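Local structure of HD domain-containing protein (Aquifex aeolicus, 2HEK) at residues H49-F52 and E53-L56; L22-F26 and P27-L31; E106-T109 and E110-I113; N250-L253 and R254-D257; V58-I61 and T62-I65. The protein is of unknown function but binds zinc and GDP at well-separated sites, and is probably a dGTPase-like enzyme of the HD-domain family. All coordinates share one frame; numbering follows the deposited sequence.

In the fold
From the N terminus, interaction 2 (22-31) comes first and turns the chain from helix 17-23 into helix 26-29. Interaction 1 (49-56) caps the start of helix 51-69, and interaction 5 (58-65) continues along that helix. Interaction 3 (106-113) starts helix 108-115, and interaction 4 (250-257) ends helix 250-253. All five are local and lie in series, so each closes no more than a short turn or a helix turn; none nests in or crosses another. They meet in space instead: Phe28 of interaction 2 packs on Phe52 of interaction 1, Pro27 on Val112 of interaction 3, and Arg30 reaches Leu255 of interaction 4, while Phe108 of interaction 3 stacks on Phe252 of interaction 4.

Interaction 1 (H49-F52 and E53-L56); sequences HTRF and EHSL. With ZN (zinc ion), chain D; PO4 (phosphate ion), chain C.
The carbonyl oxygen of Arg51 is gripped twice by one residue: Ser55 N and Ser55 OG each lie 2.8 Å from Arg51 O and arrive from opposite faces of its plane. These bonds belong to the first turn of helix 51-69, which opens with a capping box and carries a zinc ligand of the HD domain. Thr50 is the N-cap, its OG1 taking a weak bond from Phe52 N. In return Thr50 N donates to Glu53 OE1 at 2.9 Å, almost straight (170°) but from above the carboxylate plane. A bend at chi2 (92°) folds the Glu53 carboxylate back to the helix start; its OE2 is modelled 2.4 Å from Thr50 OG1, too short for that length to be trusted. Phe52 CE2 touches Leu56 CD1 at 3.9 Å, beside Ile23 of helix 17-23; Phe52 also lines a GDP pocket.

Arg51 reaches out extended the other way. Its NH1 binds O2 of a phosphate, probably from the crystallisation liquor, at 3.0 Å near the guanidinium plane and forms a salt bridge with the zinc-site residue Asp85. With CG anti to the backbone N (chi1 171°), His54 sends its imidazole out toward the zinc, and Asp164 holds ND1, which helps fix the ring's rotation. The zinc is bound by Asp161 OD1, a water, His54 NE2 at 2.3 Å and phosphate O2 at 2.0 Å.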
# COMPACT_ATOMS: atom_id res chain seq x y z
N HIS A 49 -6.75 8.53 16.94
CA HIS A 49 -5.41 8.28 17.49
C HIS A 49 -5.09 9.28 18.62
O HIS A 49 -5.61 10.45 18.62
CB HIS A 49 -4.34 8.38 16.39
CG HIS A 49 -4.50 9.59 15.51
ND1 HIS A 49 -3.47 10.49 15.26
CD2 HIS A 49 -5.57 10.04 14.81
CE1 HIS A 49 -3.90 11.43 14.44
NE2 HIS A 49 -5.17 11.20 14.17
N THR A 50 -4.28 8.84 19.58
CA THR A 50 -3.99 9.66 20.76
C THR A 50 -2.54 10.08 20.85
O THR A 50 -1.68 9.59 20.08
CB THR A 50 -4.38 8.95 22.07
OG1 THR A 50 -3.37 8.00 22.39
CG2 THR A 50 -5.70 8.20 21.93
N ARG A 51 -2.26 11.02 21.77
CA ARG A 51 -0.88 11.51 22.00
C ARG A 51 0.08 10.41 22.47
O ARG A 51 1.30 10.48 22.24
CB ARG A 51 -0.91 12.70 22.98
CG ARG A 51 -1.55 13.89 22.26
CD ARG A 51 -1.06 15.23 22.75
NE ARG A 51 -1.63 16.27 21.88
CZ ARG A 51 -1.11 16.71 20.74
NH1 ARG A 51 0.07 16.28 20.28
NH2 ARG A 51 -1.78 17.62 20.05
N PHE A 52 -0.50 9.37 23.07
CA PHE A 52 0.27 8.18 23.54
C PHE A 52 0.94 7.50 22.37
O PHE A 52 2.17 7.34 22.34
CB PHE A 52 -0.66 7.22 24.29
CG PHE A 52 0.03 6.00 24.87
CD1 PHE A 52 0.44 5.99 26.20
CD2 PHE A 52 0.17 4.83 24.12
CE1 PHE A 52 1.04 4.86 26.76
CE2 PHE A 52 0.80 3.69 24.64
CZ PHE A 52 1.25 3.71 26.01
N GLU A 53 0.16 7.12 21.36
CA GLU A 53 0.78 6.45 20.21
C GLU A 53 1.70 7.37 19.44
O GLU A 53 2.74 6.92 18.92
CB GLU A 53 -0.26 5.88 19.25
CG GLU A 53 -1.30 4.94 19.90
CD GLU A 53 -2.56 5.68 20.36
OE1 GLU A 53 -3.36 6.14 19.48
OE2 GLU A 53 -2.74 5.78 21.59
N HIS A 54 1.29 8.63 19.28
CA HIS A 54 2.15 9.64 18.64
C HIS A 54 3.53 9.72 19.36
O HIS A 54 4.58 9.71 18.71
CB HIS A 54 1.47 11.03 18.65
CG HIS A 54 2.36 12.14 18.21
ND1 HIS A 54 3.04 12.12 17.01
CD2 HIS A 54 2.69 13.32 18.81
CE1 HIS A 54 3.76 13.23 16.89
NE2 HIS A 54 3.56 13.97 17.97
N SER A 55 3.53 9.76 20.69
CA SER A 55 4.81 9.84 21.44
C SER A 55 5.72 8.63 21.22
O SER A 55 6.93 8.79 21.10
CB SER A 55 4.55 10.03 22.95
OG SER A 55 3.86 11.25 23.17
N LEU A 56 5.13 7.43 21.11
CA LEU A 56 5.89 6.20 20.78
C LEU A 56 6.46 6.31 19.39
O LEU A 56 7.59 5.91 19.13
CB LEU A 56 4.98 4.94 20.86
CG LEU A 56 4.41 4.50 22.21
CD1 LEU A 56 3.71 3.14 22.15
CD2 LEU A 56 5.53 4.41 23.19
ZN ZN D . 4.03 15.93 19.02
P PO4 C . 3.00 18.34 19.02
O1 PO4 C . 3.34 18.31 20.50
O2 PO4 C . 2.41 17.03 18.56
O3 PO4 C . 2.00 19.46 18.78
O4 PO4 C . 4.21 18.71 18.24
O HOH W 1 5.64 14.86 20.27

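Interaction 2 (L22-F26 and P27-L31); sequences LIDSF and PFQRL. With GDP (guanosine-5'-diphosphate), chain H.
Ile23 and Ser25 meet Phe28 and Gln29 across the tight turn between helix 17-23 and helix 26-29, a local contact that carries part of a GDP pocket. Gln29 NE2 serves two acceptors: it donates to Ile23 O at 3.0 Å, from above that carbonyl plane, and to guanine O6 of GDP at 2.9 Å. Its OE1 is held by Arg32 of the same pocket. Asp24 OD1 accepts from GDP N1 at 2.9 Å and, weakly, from N2, so the two side chains together bond to the Watson-Crick edge of the guanine. With an alanine in place of Gln29, guanine O6 and Ile23 O would probably each be left without the NE2 donor and the base held less firmly.

Ser25, the N-cap, has OG between the backbone N and the carbonyl carbon (chi1 70°), turned back to a lone pair of Leu22 O at 2.8 Å. Ile23 CG1 lies over one face of the Phe28 ring, 4.2 Å from its centroid, in a CH-pi contact, while Leu31 CD1 lies over the opposite face. Leu22 and Ser25 rest on helix 117-123, Phe28 on Phe52 of helix 51-69, and Phe26 and Pro27 on Leu253 of helix 250-253.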
# COMPACT_ATOMS: atom_id res chain seq x y z
N LEU A 22 9.25 4.95 31.75
CA LEU A 22 8.55 6.22 31.48
C LEU A 22 7.15 5.99 30.92
O LEU A 22 6.19 6.64 31.33
CB LEU A 22 9.40 7.08 30.54
CG LEU A 22 10.72 7.61 31.13
CD1 LEU A 22 11.67 8.03 30.00
CD2 LEU A 22 10.46 8.78 32.11
N ILE A 23 7.04 5.08 29.96
CA ILE A 23 5.72 4.76 29.39
C ILE A 23 4.70 4.30 30.44
O ILE A 23 3.53 4.69 30.42
CB ILE A 23 5.86 3.71 28.28
CG1 ILE A 23 6.53 4.39 27.09
CG2 ILE A 23 4.51 3.13 27.89
CD1 ILE A 23 7.13 3.41 26.14
N ASP A 24 5.17 3.49 31.38
CA ASP A 24 4.31 2.98 32.44
C ASP A 24 3.91 4.01 33.51
O ASP A 24 3.01 3.75 34.31
CB ASP A 24 4.93 1.71 33.04
CG ASP A 24 4.97 0.55 32.04
OD1 ASP A 24 4.01 0.42 31.24
OD2 ASP A 24 5.95 -0.22 32.01
N SER A 25 4.51 5.18 33.52
CA SER A 25 4.14 6.19 34.56
C SER A 25 2.80 6.82 34.27
O SER A 25 2.36 6.87 33.11
CB SER A 25 5.21 7.27 34.67
OG SER A 25 5.20 8.08 33.51
N PHE A 26 2.13 7.31 35.31
CA PHE A 26 0.83 7.94 35.17
C PHE A 26 0.81 9.17 34.23
O PHE A 26 -0.12 9.31 33.45
CB PHE A 26 0.24 8.30 36.55
CG PHE A 26 -0.98 9.18 36.49
CD1 PHE A 26 -2.26 8.63 36.59
CD2 PHE A 26 -0.86 10.56 36.37
CE1 PHE A 26 -3.40 9.45 36.55
CE2 PHE A 26 -1.99 11.39 36.32
CZ PHE A 26 -3.26 10.83 36.40
N PRO A 27 1.80 10.08 34.32
CA PRO A 27 1.73 11.22 33.36
C PRO A 27 1.85 10.81 31.87
O PRO A 27 1.29 11.48 31.00
CB PRO A 27 2.92 12.09 33.76
CG PRO A 27 3.19 11.71 35.23
CD PRO A 27 2.94 10.22 35.25
N PHE A 28 2.56 9.72 31.59
CA PHE A 28 2.61 9.24 30.21
C PHE A 28 1.31 8.51 29.85
O PHE A 28 0.75 8.70 28.76
CB PHE A 28 3.85 8.37 29.93
CG PHE A 28 4.10 8.15 28.47
CD1 PHE A 28 4.98 8.98 27.76
CD2 PHE A 28 3.49 7.11 27.79
CE1 PHE A 28 5.19 8.80 26.39
CE2 PHE A 28 3.74 6.89 26.41
CZ PHE A 28 4.59 7.74 25.72
N GLN A 29 0.78 7.71 30.77
CA GLN A 29 -0.48 6.99 30.47
C GLN A 29 -1.66 7.95 30.21
O GLN A 29 -2.54 7.66 29.41
CB GLN A 29 -0.83 5.97 31.57
CG GLN A 29 0.14 4.82 31.63
CD GLN A 29 -0.08 3.81 30.51
OE1 GLN A 29 -1.21 3.55 30.11
NE2 GLN A 29 0.99 3.22 30.01
N ARG A 30 -1.66 9.11 30.88
CA ARG A 30 -2.61 10.18 30.61
C ARG A 30 -2.76 10.48 29.10
O ARG A 30 -3.86 10.84 28.59
CB ARG A 30 -2.13 11.47 31.34
CG ARG A 30 -2.97 12.71 31.04
CD ARG A 30 -2.44 13.99 31.73
NE ARG A 30 -3.12 15.10 31.10
CZ ARG A 30 -2.67 15.76 30.02
NH1 ARG A 30 -1.48 15.48 29.49
NH2 ARG A 30 -3.40 16.72 29.49
N LEU A 31 -1.65 10.37 28.38
CA LEU A 31 -1.69 10.75 26.98
C LEU A 31 -2.61 9.83 26.17
O LEU A 31 -3.10 10.24 25.15
CB LEU A 31 -0.28 10.77 26.40
CG LEU A 31 0.69 11.80 27.01
CD1 LEU A 31 2.02 11.62 26.33
CD2 LEU A 31 0.20 13.23 26.88
PB GDP H . 3.60 -9.53 29.13
O1B GDP H . 2.92 -10.42 28.11
O2B GDP H . 4.42 -10.39 30.07
O3B GDP H . 4.54 -8.57 28.41
O3A GDP H . 2.49 -8.70 29.98
PA GDP H . 2.09 -7.16 29.67
O1A GDP H . 3.30 -6.25 29.77
O2A GDP H . 0.99 -6.65 30.57
O5' GDP H . 1.56 -7.25 28.15
C5' GDP H . 1.14 -6.11 27.42
C4' GDP H . 1.86 -6.11 26.08
O4' GDP H . 1.20 -5.17 25.24
C3' GDP H . 3.32 -5.68 26.19
O3' GDP H . 4.23 -6.76 25.91
C2' GDP H . 3.48 -4.55 25.19
O2' GDP H . 4.11 -5.03 24.00
C1' GDP H . 2.06 -4.10 24.85
N9 GDP H . 1.66 -2.83 25.53
C8 GDP H . 0.75 -1.94 25.04
N7 GDP H . 0.58 -0.87 25.86
C5 GDP H . 1.40 -1.05 26.92
C6 GDP H . 1.74 -0.31 28.15
O6 GDP H . 1.19 0.77 28.42
N1 GDP H . 2.64 -0.83 28.99
C2 GDP H . 3.26 -2.01 28.76
N2 GDP H . 4.17 -2.48 29.65
N3 GDP H . 3.01 -2.75 27.65
C4 GDP H . 2.11 -2.34 26.70

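Interaction 3 (E106-T109 and E110-I113); sequences EDFT and ERVI
Glu106 and Asp107 reach Glu110 and Arg111 across the start of helix 108-115, and the contacts are of three kinds. The hydrogen bonds come first. Asp107 is the N-cap, and its OD1 accepts from Thr109 N at 2.8 Å on the anti side of the carboxylate. Arg111 N then donates to Asp107 O at 3.1 Å and Val112 N to Phe108 O at 2.9 Å, starting the helical pattern.

Charged groups gather on one flank. Glu106, extended, lays OE1 against Arg111 CG at 3.5 Å, but no N-H of the guanidinium points at this oxygen and there is no salt bridge. Glu106 OE2 stands 3.7 Å from Glu110 OE2, with the carboxylate planes 86° apart; Lys114 pairs with Glu110 and probably eases this like-charge contact. Arg111 bends at chi3 (58°), and its guanidinium goes to Glu102, Glu115 and the carbonyl of Phe246. It lies side by side with the Phe108 ring, the planes 35° apart and NH1 3.8 Å from Phe108 CE2. Cutting Glu106 back to an alanine is likely to uncover the aliphatic part of Arg111 and take a negative charge from beside its guanidinium.

On the apolar flank Thr109 CG2 meets Ile113 CD1 at 3.8 Å, the two side chains lying side by side. Thr109 and Ile113 pack on helix 128-139, while Phe108 stacks on Phe252 and Val112 touches Leu253, both of helix 250-253.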
# COMPACT_ATOMS: atom_id res chain seq x y z
N GLU A 106 5.49 28.97 33.20
CA GLU A 106 6.35 27.83 32.95
C GLU A 106 5.69 26.78 32.06
O GLU A 106 4.55 26.41 32.28
CB GLU A 106 6.85 27.19 34.26
CG GLU A 106 7.98 26.18 34.07
CD GLU A 106 8.42 25.49 35.36
OE1 GLU A 106 7.81 25.78 36.40
OE2 GLU A 106 9.36 24.69 35.32
N ASP A 107 6.43 26.29 31.07
CA ASP A 107 5.93 25.30 30.14
C ASP A 107 5.50 24.05 30.93
O ASP A 107 6.24 23.56 31.79
CB ASP A 107 7.04 24.99 29.12
CG ASP A 107 6.57 24.12 27.98
OD1 ASP A 107 6.31 22.93 28.23
OD2 ASP A 107 6.48 24.62 26.83
N PHE A 108 4.28 23.57 30.67
CA PHE A 108 3.74 22.40 31.38
C PHE A 108 4.53 21.11 31.13
O PHE A 108 4.55 20.23 31.98
CB PHE A 108 2.26 22.21 31.10
CG PHE A 108 1.37 23.06 31.96
CD1 PHE A 108 0.96 24.31 31.53
CD2 PHE A 108 0.97 22.62 33.21
CE1 PHE A 108 0.14 25.11 32.34
CE2 PHE A 108 0.16 23.40 34.02
CZ PHE A 108 -0.26 24.65 33.58
N THR A 109 5.21 21.01 29.98
CA THR A 109 6.07 19.84 29.72
C THR A 109 7.22 19.79 30.70
O THR A 109 7.54 18.73 31.21
CB THR A 109 6.62 19.80 28.28
OG1 THR A 109 5.51 19.66 27.38
CG2 THR A 109 7.55 18.62 28.08
N GLU A 110 7.85 20.95 30.95
CA GLU A 110 8.92 21.05 31.93
C GLU A 110 8.37 20.74 33.31
O GLU A 110 9.00 19.98 34.04
CB GLU A 110 9.65 22.42 31.91
CG GLU A 110 10.74 22.55 33.03
CD GLU A 110 11.57 23.85 32.90
OE1 GLU A 110 11.20 24.68 32.08
OE2 GLU A 110 12.58 24.03 33.61
N ARG A 111 7.20 21.27 33.68
CA ARG A 111 6.61 21.02 34.97
C ARG A 111 6.31 19.54 35.23
O ARG A 111 6.58 19.03 36.32
CB ARG A 111 5.32 21.85 35.12
CG ARG A 111 5.56 23.35 35.20
CD ARG A 111 4.37 24.08 35.79
NE ARG A 111 4.05 23.58 37.13
CZ ARG A 111 2.90 23.80 37.74
NH1 ARG A 111 1.96 24.52 37.14
NH2 ARG A 111 2.69 23.32 38.95
N VAL A 112 5.76 18.86 34.23
CA VAL A 112 5.41 17.44 34.36
C VAL A 112 6.71 16.59 34.53
O VAL A 112 6.77 15.67 35.34
CB VAL A 112 4.51 16.94 33.19
CG1 VAL A 112 4.33 15.43 33.24
CG2 VAL A 112 3.15 17.62 33.25
N ILE A 113 7.74 16.92 33.76
CA ILE A 113 9.02 16.21 33.88
C ILE A 113 9.65 16.42 35.27
O ILE A 113 10.23 15.47 35.81
CB ILE A 113 9.99 16.67 32.80
CG1 ILE A 113 9.55 16.16 31.42
CG2 ILE A 113 11.41 16.20 33.10
CD1 ILE A 113 10.15 16.92 30.26

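Interaction 4 (N250-L253 and R254-D257); sequences NNFL and RLND
Arg254 lays its guanidinium alongside Asn251, one face over Asn251 CA, which stands 4.2 Å above the plane and toward its rim. This is the C-terminal end of short helix 250-253, where the chain runs on toward helix 257-266 within the HD-associated region. A bend at chi3 (-85°) brings the group back over the last turn of the helix instead of letting it run straight out. The same face lies over Asn250 O, and Arg254 CG approaches that oxygen at 3.3 Å. The Asn251 amide stands almost at right angles to the guanidinium, its plane turned by 88°. Its OD1 is modelled 2.4 Å from Arg254 NH2, a separation too short to be relied on. The other end of this amide is held, since Asn251 ND2 donates to the carbonyl of Asp245.

The backbone closes the helix beneath this pair. Arg254 N donates to Asn250 O at 3.0 Å. Leu255 N turns back to Phe252 O at 2.9 Å, reaching it from 47° above the carbonyl plane, and the chain then leaves the helix. Leu255 CD1 comes to 4.3 Å from Phe252 CD1, a loose apolar touch beside Phe246.

Leu253 O accepts a hydrogen bond from a water at 2.7 Å, and the same water accepts a weak bond from Asn256 ND2. Asn256 in turn caps helix 257-266 through OD1, which binds Phe259 N, and Leu255 O accepts from Arg30. The turn thus separates its chemistry: Phe252 and Leu255 are buried, while the exposed cation of Arg254 lies by the carbonyl end of a short helix, where it would probably be favoured.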
# COMPACT_ATOMS: atom_id res chain seq x y z
N ASN A 250 -1.25 18.19 39.63
CA ASN A 250 -2.31 17.20 39.51
C ASN A 250 -3.58 17.77 38.90
O ASN A 250 -4.37 17.02 38.30
CB ASN A 250 -2.62 16.55 40.85
CG ASN A 250 -1.48 15.69 41.34
OD1 ASN A 250 -0.74 15.08 40.56
ND2 ASN A 250 -1.31 15.64 42.66
N ASN A 251 -3.79 19.08 39.02
CA ASN A 251 -4.94 19.73 38.39
C ASN A 251 -4.74 19.87 36.89
O ASN A 251 -5.70 20.01 36.14
CB ASN A 251 -5.22 21.09 39.02
CG ASN A 251 -5.90 20.99 40.37
OD1 ASN A 251 -6.72 20.10 40.60
ND2 ASN A 251 -5.56 21.90 41.28
N PHE A 252 -3.48 19.89 36.45
CA PHE A 252 -3.21 19.79 35.03
C PHE A 252 -3.38 18.33 34.60
O PHE A 252 -4.11 18.07 33.66
CB PHE A 252 -1.83 20.31 34.66
CG PHE A 252 -1.42 19.94 33.27
CD1 PHE A 252 -1.90 20.66 32.18
CD2 PHE A 252 -0.61 18.84 33.05
CE1 PHE A 252 -1.56 20.30 30.88
CE2 PHE A 252 -0.26 18.47 31.75
CZ PHE A 252 -0.74 19.20 30.67
N LEU A 253 -2.75 17.40 35.32
CA LEU A 253 -2.78 15.99 34.97
C LEU A 253 -4.18 15.40 34.88
O LEU A 253 -4.41 14.47 34.10
CB LEU A 253 -1.87 15.15 35.87
CG LEU A 253 -0.34 15.39 35.73
CD1 LEU A 253 0.41 14.59 36.79
CD2 LEU A 253 0.22 15.04 34.34
N ARG A 254 -5.14 15.95 35.63
CA ARG A 254 -6.50 15.44 35.55
C ARG A 254 -7.28 15.94 34.33
O ARG A 254 -8.37 15.47 34.06
CB ARG A 254 -7.27 15.68 36.86
CG ARG A 254 -6.78 14.74 37.96
CD ARG A 254 -7.64 14.75 39.23
NE ARG A 254 -7.30 15.82 40.18
CZ ARG A 254 -7.92 17.00 40.26
NH1 ARG A 254 -8.92 17.31 39.43
NH2 ARG A 254 -7.53 17.88 41.17
N LEU A 255 -6.71 16.89 33.60
CA LEU A 255 -7.33 17.36 32.37
C LEU A 255 -7.08 16.35 31.25
O LEU A 255 -5.96 16.26 30.72
CB LEU A 255 -6.74 18.71 31.96
CG LEU A 255 -7.08 19.95 32.78
CD1 LEU A 255 -6.21 21.09 32.29
CD2 LEU A 255 -8.57 20.31 32.64
N ASN A 256 -8.11 15.59 30.90
CA ASN A 256 -8.12 14.78 29.68
C ASN A 256 -9.40 15.08 28.86
O ASN A 256 -10.23 15.91 29.30
CB ASN A 256 -7.91 13.28 29.98
CG ASN A 256 -9.02 12.67 30.84
OD1 ASN A 256 -10.20 13.02 30.73
ND2 ASN A 256 -8.65 11.73 31.69
N ASP A 257 -9.57 14.46 27.69
CA ASP A 257 -10.69 14.84 26.82
C ASP A 257 -12.00 14.53 27.54
O ASP A 257 -12.90 15.36 27.52
CB ASP A 257 -10.72 14.06 25.50
CG ASP A 257 -9.52 14.31 24.61
OD1 ASP A 257 -8.72 15.23 24.86
OD2 ASP A 257 -9.40 13.57 23.62
O HOH W 2 -5.82 12.27 33.33

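Interaction 5 (V58-I61 and T62-I65); sequences VYHI and TERI
Val58 O takes two bonds from Thr62, one from N at 2.8 Å and one from OG1 at 2.7 Å. The pair ties successive turns of helix 51-69, the HD-domain helix that carries the zinc ligand His54. The backbone N comes nearly head-on to the carbonyl, whereas OG1 comes from above its plane. With OG1 beside the backbone N and anti to the carbonyl carbon (chi1 -58°), the hydroxyl reaches the preceding turn and is also hydrogen-bonded with Ser160 OG.

A water links the next pair. It donates to Glu63 OE1 at 2.6 Å and lies 2.9 Å from His60 ND1, in the plane of the imidazole and at its edge. The other carboxylate oxygen, Glu63 OE2, forms a salt bridge with Lys78 of helix 74-82, so Glu63 is held at both oxygens.

At the neighbouring ring carbon, CE1, Arg64 folds back through a bend at chi2 (-78°), with its CG over one face of the imidazole. One face of its guanidinium meets His60 CE1, with NH2 at 3.5 Å from that carbon, and the two planes are 64° apart. His60 also packs on Tyr10 and on strand 11-16.

The apolar flank faces helix 160-173. Val58 touches Asp161 of the zinc site there, and Ile61 and Ile65 rest on Ser160. Between these isoleucines, Ile61 CG2 meets Ile65 CD1 at 3.8 Å.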
# COMPACT_ATOMS: atom_id res chain seq x y z
N VAL A 58 7.14 9.19 17.79
CA VAL A 58 8.26 10.18 17.84
C VAL A 58 9.57 9.53 18.35
O VAL A 58 10.65 9.70 17.75
CB VAL A 58 7.88 11.42 18.67
CG1 VAL A 58 9.08 12.39 18.73
CG2 VAL A 58 6.67 12.14 18.05
N TYR A 59 9.47 8.78 19.44
CA TYR A 59 10.59 7.98 19.95
C TYR A 59 11.18 7.11 18.82
O TYR A 59 12.37 7.08 18.63
CB TYR A 59 10.12 7.12 21.10
CG TYR A 59 11.09 6.07 21.62
CD1 TYR A 59 11.19 4.80 21.02
CD2 TYR A 59 11.88 6.35 22.75
CE1 TYR A 59 12.11 3.82 21.53
CE2 TYR A 59 12.77 5.39 23.27
CZ TYR A 59 12.88 4.13 22.67
OH TYR A 59 13.77 3.21 23.20
N HIS A 60 10.34 6.39 18.07
CA HIS A 60 10.81 5.51 17.00
C HIS A 60 11.46 6.28 15.83
O HIS A 60 12.55 5.90 15.32
CB HIS A 60 9.60 4.69 16.49
CG HIS A 60 9.90 3.88 15.28
ND1 HIS A 60 10.62 2.71 15.34
CD2 HIS A 60 9.58 4.07 13.98
CE1 HIS A 60 10.74 2.21 14.11
NE2 HIS A 60 10.11 3.01 13.28
N ILE A 61 10.83 7.36 15.38
CA ILE A 61 11.43 8.17 14.31
C ILE A 61 12.73 8.86 14.77
O ILE A 61 13.70 8.94 14.00
CB ILE A 61 10.43 9.22 13.72
CG1 ILE A 61 9.32 8.48 12.99
CG2 ILE A 61 11.14 10.18 12.69
CD1 ILE A 61 9.81 7.72 11.72
N THR A 62 12.76 9.33 16.02
CA THR A 62 13.99 9.90 16.58
C THR A 62 15.12 8.88 16.53
O THR A 62 16.23 9.23 16.14
CB THR A 62 13.79 10.39 18.03
OG1 THR A 62 12.72 11.36 18.04
CG2 THR A 62 15.07 11.04 18.56
N GLU A 63 14.84 7.64 16.93
CA GLU A 63 15.81 6.52 16.84
C GLU A 63 16.38 6.40 15.44
O GLU A 63 17.62 6.33 15.23
CB GLU A 63 15.17 5.19 17.25
CG GLU A 63 16.14 3.98 17.41
CD GLU A 63 15.46 2.86 18.18
OE1 GLU A 63 14.42 2.34 17.70
OE2 GLU A 63 15.94 2.50 19.29
N ARG A 64 15.48 6.36 14.45
CA ARG A 64 15.84 6.21 13.06
C ARG A 64 16.74 7.34 12.59
O ARG A 64 17.79 7.11 11.96
CB ARG A 64 14.57 6.14 12.19
CG ARG A 64 13.80 4.83 12.30
CD ARG A 64 14.47 3.72 11.47
NE ARG A 64 13.63 2.52 11.36
CZ ARG A 64 13.67 1.47 12.18
NH1 ARG A 64 14.52 1.45 13.21
NH2 ARG A 64 12.87 0.43 11.99
N ILE A 65 16.37 8.58 12.91
CA ILE A 65 17.15 9.74 12.46
C ILE A 65 18.55 9.74 13.13
O ILE A 65 19.55 10.02 12.48
CB ILE A 65 16.45 11.08 12.77
CG1 ILE A 65 15.16 11.27 11.92
CG2 ILE A 65 17.42 12.27 12.56
CD1 ILE A 65 14.22 12.39 12.45
O HOH W 3 11.89 2.05 17.91